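PDB 3HXL: phage tail sheath protein from Desulfitobacterium hafniense, which probably forms the contractile sheath around the tail tube of a myovirus-like phage or prophage, by assembling many copies of itself. Local coordinates for residues Glu324-Ser332 with Phe341-Val349; Arg89-Val100 with Glu169-Asp180. All blocks are in the same frame, centred on the assembly; numbering follows the deposited sequence.

Interaction 1. Residues Glu324-Ser332 with Phe341-Val349; sequences EQDINTLTS and FAKNRVIRV
Asp-326 reaches across to the start of helix 344-364 and meets Asn-344 and, one turn on, Arg-348 with its two carboxylate oxygens. Its CG stands anti to the backbone N (chi1 -177°), which carries the carboxylate toward the helix. OD2 takes Arg-348 NH2 nearly end-on, 2.8 Å away, and this is a salt bridge. OD2 lies at the edge of the guanidinium, near its plane, and the two flat groups are nearly coplanar, 16° apart. OD1 is met from above the carboxylate plane by Asn-344 ND2 at 2.8 Å. The Asn-344 amide is turned 54° against the carboxylate. A water links OD1 to Arg-348 NH1, so a second path joins the same two side chains.

Both ends of the Asn-328 amide are engaged. ND2 meets Phe-341 O at 2.9 Å on a lone pair, in the carbonyl plane, and Phe-341 O lies in the plane of the Asn-328 amide. A weak bond runs from ND2 to Asn-344 OD1. Asn-328 OD1 accepts from Leu-330 N in an Asx turn. The backbone follows: Asn-328 N bonds to Ala-342 O at 2.8 Å, and Asn-344 N bonds to Asp-326 O at 3.1 Å. Leu-330, which closes the turn, lays its CD2 3.6 Å from Phe-341 CB, the two side chains side by side.

Asp-326 OD2 also accepts from Leu-283 N, and Arg-348 NH2 also donates to Glu-281 O. The contact joins the loop after strand 320-323 to the N-terminal end of helix 344-364. The buried carboxylate is held by an arginine, two further N-H donors and water, which would probably keep it ionised.

Interaction 2. Residues Arg89-Val100 with Glu169-Asp180; sequences RLNAGTKAAVTV and ETAGAPLINGSD
Segments 89-100 and 169-180 run antiparallel and are joined by two separate bridges, both hydrogen-bonded pairs. At one, Thr-94 N bonds to Ser-179 O at 2.7 Å, and Ser-179 N returns to Thr-94 O. At the other, Ala-97 and Ile-176 exchange backbone N-to-O bonds, both 2.8 Å. Strands 97-100 and 172-174 then diverge, with axes 7.2 Å apart at closest approach and an angle of 146° between their directions. Gly-93, with no side chain, packs its CA close against Ser-179 O.

Strand 97-100 edges a three-stranded antiparallel sheet, and strand 170-174 edges a four-stranded one. The contact thus brings together the two sheets of the beta-sandwich domain at their margins. Val-98 and Val-100 point toward segment 169-180. Val-98 CG1 meets Leu-175 CD1 at 3.8 Å, the two side chains crossing at about a right angle. Val-100 CG2 rests on Ala-173 CB at 3.6 Å. With chi1 at 179°, Val-100 CG1 is swung opposite the main-chain N, which brings it within 4.1 Å of Thr-170 CB.

Toward the other end, Asn-91 ND2 donates to Asp-180 O at 3.1 Å and also to Leu-42 O. The Asn-91 amide stands almost perpendicular to the Asp-180 carboxylate, whose OD2 bonds to Ser-43 OG.

From the N terminus the chain lays down strands 35-40, 51-54 and 84-89 of the mixed sheet before it reaches interaction 2. Segment 89-100 then enters the beta-sandwich. The chain builds both sandwich sheets, and 169-180 returns beside its own entry, closing a loop of 68 residues. Next come helix 185-195 and the later strands of the mixed sheet. Interaction 1 follows, and its 8 intervening residues make a short loop before helix 344-364. The contacts lie in series and neither nest nor cross. The centres of interactions 1 and 2 are about 47 Å apart. Interaction 2 ties the sandwich to the mixed-sheet region, and interaction 1 ties that region to the C-terminal part.

Interaction 1. Residues Glu324-Ser332 with Phe341-Val349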
# COMPACT_ATOMS: atom_id res chain seq x y z
N GLU A 324 -7.21 19.92 -1.75
CA GLU A 324 -8.36 20.83 -1.73
C GLU A 324 -9.38 20.32 -0.73
O GLU A 324 -9.79 21.03 0.19
CB GLU A 324 -8.98 20.93 -3.13
CG GLU A 324 -10.18 21.88 -3.24
CD GLU A 324 -9.84 23.34 -2.94
OE1 GLU A 324 -8.74 23.80 -3.31
OE2 GLU A 324 -10.69 24.03 -2.34
N GLN A 325 -9.81 19.07 -0.94
CA GLN A 325 -10.77 18.41 -0.06
C GLN A 325 -10.45 16.92 -0.07
O GLN A 325 -10.23 16.33 -1.12
CB GLN A 325 -12.21 18.64 -0.52
CG GLN A 325 -12.74 20.02 -0.15
CD GLN A 325 -14.25 20.12 -0.28
OE1 GLN A 325 -14.97 19.13 -0.16
NE2 GLN A 325 -14.74 21.33 -0.51
N ASP A 326 -10.39 16.34 1.13
CA ASP A 326 -10.08 14.92 1.31
C ASP A 326 -11.37 14.14 1.09
O ASP A 326 -12.04 13.73 2.04
CB ASP A 326 -9.54 14.72 2.74
CG ASP A 326 -9.10 13.29 3.01
OD1 ASP A 326 -8.99 12.49 2.06
OD2 ASP A 326 -8.84 12.98 4.20
N ILE A 327 -11.73 13.95 -0.18
CA ILE A 327 -12.95 13.24 -0.52
C ILE A 327 -12.75 12.08 -1.48
O ILE A 327 -11.73 12.00 -2.17
CB ILE A 327 -13.98 14.20 -1.18
CG1 ILE A 327 -13.37 14.82 -2.44
CG2 ILE A 327 -14.40 15.27 -0.20
CD1 ILE A 327 -14.37 15.60 -3.29
N ASN A 328 -13.73 11.17 -1.49
CA ASN A 328 -13.70 10.02 -2.38
C ASN A 328 -14.67 10.32 -3.53
O ASN A 328 -15.25 11.41 -3.58
CB ASN A 328 -14.07 8.73 -1.63
CG ASN A 328 -15.40 8.83 -0.90
OD1 ASN A 328 -16.45 9.01 -1.51
ND2 ASN A 328 -15.35 8.69 0.42
N THR A 329 -14.85 9.37 -4.44
CA THR A 329 -15.71 9.58 -5.61
C THR A 329 -17.22 9.54 -5.42
O THR A 329 -17.95 9.79 -6.38
CB THR A 329 -15.39 8.58 -6.71
OG1 THR A 329 -15.66 7.26 -6.25
CG2 THR A 329 -13.93 8.68 -7.11
N LEU A 330 -17.70 9.21 -4.23
CA LEU A 330 -19.14 9.15 -4.04
C LEU A 330 -19.84 10.48 -4.25
O LEU A 330 -19.58 11.45 -3.53
CB LEU A 330 -19.48 8.63 -2.64
CG LEU A 330 -20.98 8.55 -2.35
CD1 LEU A 330 -21.63 7.47 -3.24
CD2 LEU A 330 -21.19 8.20 -0.88
N THR A 331 -20.74 10.54 -5.23
CA THR A 331 -21.50 11.75 -5.52
C THR A 331 -23.01 11.52 -5.55
O THR A 331 -23.78 12.45 -5.38
CB THR A 331 -21.10 12.41 -6.87
OG1 THR A 331 -21.32 11.49 -7.94
CG2 THR A 331 -19.65 12.85 -6.85
N SER A 332 -23.43 10.27 -5.78
CA SER A 332 -24.86 9.96 -5.82
C SER A 332 -25.34 9.68 -4.40
O SER A 332 -25.48 8.54 -4.00
CB SER A 332 -25.12 8.72 -6.70
OG SER A 332 -24.64 8.93 -8.01
N PHE A 341 -20.58 10.49 3.69
CA PHE A 341 -19.83 9.33 3.21
C PHE A 341 -18.76 9.66 2.17
O PHE A 341 -17.91 8.82 1.86
CB PHE A 341 -20.78 8.26 2.66
CG PHE A 341 -21.51 7.49 3.73
CD1 PHE A 341 -22.66 8.00 4.31
CD2 PHE A 341 -21.02 6.27 4.19
CE1 PHE A 341 -23.32 7.31 5.33
CE2 PHE A 341 -21.67 5.58 5.21
CZ PHE A 341 -22.82 6.10 5.78
N ALA A 342 -18.80 10.87 1.64
CA ALA A 342 -17.82 11.29 0.63
C ALA A 342 -16.52 11.74 1.29
O ALA A 342 -15.49 11.88 0.61
CB ALA A 342 -18.40 12.43 -0.21
N LYS A 343 -16.56 11.98 2.60
CA LYS A 343 -15.38 12.43 3.34
C LYS A 343 -14.55 11.23 3.78
O LYS A 343 -15.05 10.33 4.46
CB LYS A 343 -15.81 13.26 4.55
CG LYS A 343 -16.63 14.50 4.17
CD LYS A 343 -17.12 15.28 5.39
CE LYS A 343 -17.97 16.48 4.96
NZ LYS A 343 -18.51 17.26 6.12
N ASN A 344 -13.28 11.21 3.40
CA ASN A 344 -12.44 10.07 3.74
C ASN A 344 -12.23 9.85 5.23
O ASN A 344 -12.04 8.71 5.66
CB ASN A 344 -11.12 10.17 2.98
CG ASN A 344 -11.32 9.92 1.50
OD1 ASN A 344 -12.03 8.98 1.13
ND2 ASN A 344 -10.70 10.74 0.65
N ARG A 345 -12.27 10.91 6.03
CA ARG A 345 -12.12 10.74 7.47
C ARG A 345 -13.35 10.01 8.00
O ARG A 345 -13.25 9.19 8.91
CB ARG A 345 -11.98 12.08 8.19
CG ARG A 345 -12.10 11.93 9.71
CD ARG A 345 -11.57 13.14 10.46
NE ARG A 345 -12.14 14.39 9.99
CZ ARG A 345 -11.85 15.58 10.50
NH1 ARG A 345 -10.99 15.68 11.51
NH2 ARG A 345 -12.42 16.67 9.99
N VAL A 346 -14.52 10.30 7.43
CA VAL A 346 -15.74 9.61 7.87
C VAL A 346 -15.57 8.13 7.55
O VAL A 346 -15.88 7.26 8.36
CB VAL A 346 -17.00 10.18 7.17
CG1 VAL A 346 -18.21 9.28 7.43
CG2 VAL A 346 -17.28 11.58 7.68
N ILE A 347 -15.07 7.84 6.35
CA ILE A 347 -14.85 6.46 5.95
C ILE A 347 -13.85 5.77 6.90
O ILE A 347 -14.03 4.60 7.25
CB ILE A 347 -14.34 6.38 4.49
CG1 ILE A 347 -15.41 6.90 3.54
CG2 ILE A 347 -14.00 4.93 4.13
CD1 ILE A 347 -16.77 6.24 3.69
N ARG A 348 -12.81 6.48 7.31
CA ARG A 348 -11.83 5.89 8.23
C ARG A 348 -12.47 5.52 9.56
O ARG A 348 -12.19 4.45 10.10
CB ARG A 348 -10.65 6.83 8.48
CG ARG A 348 -9.63 6.90 7.33
CD ARG A 348 -8.37 7.72 7.73
NE ARG A 348 -8.50 9.16 7.55
CZ ARG A 348 -8.50 9.78 6.37
NH1 ARG A 348 -8.38 9.08 5.25
NH2 ARG A 348 -8.58 11.11 6.31
N VAL A 349 -13.31 6.39 10.11
CA VAL A 349 -13.92 6.06 11.39
C VAL A 349 -14.91 4.89 11.26
O VAL A 349 -14.94 4.00 12.11
CB VAL A 349 -14.61 7.28 12.03
CG1 VAL A 349 -15.61 7.89 11.08
CG2 VAL A 349 -15.29 6.85 13.33
O HOH W 1 -7.81 10.23 2.83
O HOH W 2 -11.79 13.57 5.21

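Interaction 2. Residues Arg89-Val100 with Glu169-Asp180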
# COMPACT_ATOMS: atom_id res chain seq x y z
N ARG A 89 5.50 -6.88 -7.80
CA ARG A 89 6.08 -6.63 -9.12
C ARG A 89 5.29 -7.44 -10.14
O ARG A 89 5.29 -8.67 -10.11
CB ARG A 89 7.55 -7.02 -9.17
CG ARG A 89 8.18 -6.67 -10.51
CD ARG A 89 9.57 -7.26 -10.70
NE ARG A 89 10.08 -6.91 -12.01
CZ ARG A 89 11.24 -7.34 -12.50
NH1 ARG A 89 12.03 -8.14 -11.79
NH2 ARG A 89 11.62 -6.95 -13.72
N LEU A 90 4.64 -6.74 -11.07
CA LEU A 90 3.79 -7.34 -12.09
C LEU A 90 4.48 -8.06 -13.24
O LEU A 90 3.85 -8.87 -13.92
CB LEU A 90 2.89 -6.26 -12.67
CG LEU A 90 1.92 -5.52 -11.74
CD1 LEU A 90 1.60 -4.17 -12.33
CD2 LEU A 90 0.66 -6.35 -11.51
N ASN A 91 5.75 -7.75 -13.47
CA ASN A 91 6.50 -8.33 -14.58
C ASN A 91 7.74 -9.10 -14.15
O ASN A 91 8.47 -8.66 -13.26
CB ASN A 91 6.90 -7.22 -15.54
CG ASN A 91 7.80 -6.19 -14.89
OD1 ASN A 91 7.55 -5.76 -13.76
ND2 ASN A 91 8.84 -5.77 -15.60
N ALA A 92 7.97 -10.24 -14.80
CA ALA A 92 9.13 -11.07 -14.51
C ALA A 92 10.29 -10.64 -15.41
O ALA A 92 11.46 -10.85 -15.08
CB ALA A 92 8.80 -12.53 -14.75
N GLY A 93 9.95 -10.04 -16.55
CA GLY A 93 10.96 -9.59 -17.49
C GLY A 93 11.92 -10.67 -17.97
O GLY A 93 11.70 -11.85 -17.73
N THR A 94 12.97 -10.25 -18.66
CA THR A 94 13.98 -11.18 -19.17
C THR A 94 15.32 -10.93 -18.48
O THR A 94 15.77 -9.79 -18.36
CB THR A 94 14.17 -11.02 -20.69
OG1 THR A 94 12.94 -11.35 -21.36
CG2 THR A 94 15.27 -11.95 -21.19
N LYS A 95 15.95 -12.01 -18.03
CA LYS A 95 17.23 -11.94 -17.33
C LYS A 95 18.40 -11.63 -18.26
O LYS A 95 18.56 -12.27 -19.30
CB LYS A 95 17.50 -13.26 -16.59
CG LYS A 95 16.47 -13.57 -15.52
CD LYS A 95 16.75 -14.90 -14.84
CE LYS A 95 15.76 -15.16 -13.72
NZ LYS A 95 16.04 -16.43 -13.02
N ALA A 96 19.21 -10.66 -17.88
CA ALA A 96 20.38 -10.31 -18.68
C ALA A 96 21.43 -11.37 -18.39
O ALA A 96 21.40 -12.03 -17.34
CB ALA A 96 20.90 -8.94 -18.29
N ALA A 97 22.36 -11.55 -19.31
CA ALA A 97 23.40 -12.55 -19.12
C ALA A 97 24.57 -12.33 -20.07
O ALA A 97 24.50 -11.52 -20.99
CB ALA A 97 22.82 -13.94 -19.32
N VAL A 98 25.66 -13.05 -19.81
CA VAL A 98 26.86 -12.96 -20.63
C VAL A 98 27.68 -14.23 -20.40
O VAL A 98 27.66 -14.80 -19.31
CB VAL A 98 27.71 -11.71 -20.27
CG1 VAL A 98 28.28 -11.84 -18.86
CG2 VAL A 98 28.82 -11.52 -21.29
N THR A 99 28.37 -14.68 -21.45
CA THR A 99 29.19 -15.88 -21.35
C THR A 99 30.64 -15.56 -21.71
O THR A 99 30.92 -14.94 -22.73
CB THR A 99 28.69 -17.01 -22.29
OG1 THR A 99 27.39 -17.45 -21.87
CG2 THR A 99 29.65 -18.20 -22.26
N VAL A 100 31.56 -15.98 -20.85
CA VAL A 100 32.98 -15.78 -21.06
C VAL A 100 33.62 -17.16 -20.93
O VAL A 100 33.80 -17.67 -19.83
CB VAL A 100 33.58 -14.82 -20.02
CG1 VAL A 100 35.07 -14.64 -20.26
CG2 VAL A 100 32.87 -13.47 -20.09
N GLU A 169 39.98 -14.99 -18.33
CA GLU A 169 39.99 -13.58 -17.96
C GLU A 169 39.13 -12.70 -18.86
O GLU A 169 38.75 -13.08 -19.96
CB GLU A 169 41.42 -13.03 -17.99
CG GLU A 169 42.28 -13.43 -16.81
CD GLU A 169 43.62 -12.70 -16.80
OE1 GLU A 169 44.40 -12.89 -17.76
OE2 GLU A 169 43.88 -11.93 -15.85
N THR A 170 38.81 -11.51 -18.36
CA THR A 170 38.03 -10.53 -19.10
C THR A 170 38.15 -9.19 -18.40
O THR A 170 37.97 -9.10 -17.18
CB THR A 170 36.53 -10.92 -19.22
OG1 THR A 170 35.82 -9.87 -19.88
CG2 THR A 170 35.92 -11.17 -17.86
N ALA A 171 38.47 -8.15 -19.16
CA ALA A 171 38.61 -6.82 -18.61
C ALA A 171 37.23 -6.27 -18.29
O ALA A 171 37.07 -5.44 -17.39
CB ALA A 171 39.32 -5.90 -19.61
N GLY A 172 36.22 -6.75 -19.02
CA GLY A 172 34.87 -6.29 -18.79
C GLY A 172 33.89 -6.96 -19.72
O GLY A 172 33.97 -6.80 -20.94
N ALA A 173 32.97 -7.73 -19.15
CA ALA A 173 31.96 -8.44 -19.92
C ALA A 173 30.59 -8.11 -19.35
O ALA A 173 30.08 -8.81 -18.48
CB ALA A 173 32.21 -9.94 -19.85
N PRO A 174 29.97 -7.02 -19.84
CA PRO A 174 28.65 -6.59 -19.39
C PRO A 174 27.57 -7.60 -19.75
O PRO A 174 27.61 -8.19 -20.83
CB PRO A 174 28.45 -5.26 -20.12
CG PRO A 174 29.85 -4.75 -20.29
CD PRO A 174 30.58 -6.00 -20.72
N LEU A 175 26.62 -7.81 -18.85
CA LEU A 175 25.54 -8.74 -19.14
C LEU A 175 24.59 -8.01 -20.08
O LEU A 175 24.46 -6.79 -20.01
CB LEU A 175 24.81 -9.14 -17.85
CG LEU A 175 25.47 -10.17 -16.93
CD1 LEU A 175 26.71 -9.59 -16.27
CD2 LEU A 175 24.46 -10.61 -15.88
N ILE A 176 23.94 -8.75 -20.98
CA ILE A 176 23.01 -8.12 -21.91
C ILE A 176 21.75 -8.95 -22.14
O ILE A 176 21.60 -10.04 -21.60
CB ILE A 176 23.68 -7.87 -23.29
CG1 ILE A 176 24.10 -9.20 -23.93
CG2 ILE A 176 24.87 -6.94 -23.14
CD1 ILE A 176 25.29 -9.85 -23.26
N ASN A 177 20.86 -8.40 -22.96
CA ASN A 177 19.59 -9.02 -23.31
C ASN A 177 18.54 -8.91 -22.20
O ASN A 177 17.49 -9.55 -22.27
CB ASN A 177 19.79 -10.49 -23.68
CG ASN A 177 20.43 -10.66 -25.04
OD1 ASN A 177 19.97 -10.07 -26.02
ND2 ASN A 177 21.48 -11.47 -25.11
N GLY A 178 18.83 -8.11 -21.19
CA GLY A 178 17.87 -7.94 -20.11
C GLY A 178 16.79 -6.95 -20.52
O GLY A 178 17.05 -6.04 -21.32
N SER A 179 15.59 -7.11 -19.98
CA SER A 179 14.48 -6.21 -20.28
C SER A 179 13.29 -6.45 -19.36
O SER A 179 13.15 -7.52 -18.76
CB SER A 179 14.03 -6.37 -21.74
OG SER A 179 13.57 -7.68 -21.99
N ASP A 180 12.43 -5.44 -19.25
CA ASP A 180 11.26 -5.53 -18.39
C ASP A 180 10.09 -6.17 -19.14
O ASP A 180 9.20 -6.76 -18.52
CB ASP A 180 10.87 -4.13 -17.90
CG ASP A 180 12.01 -3.43 -17.18
OD1 ASP A 180 12.86 -4.14 -16.62
OD2 ASP A 180 12.04 -2.19 -17.17
O HOH W 3 7.77 -9.15 -18.42
O HOH W 4 11.23 -9.38 -21.04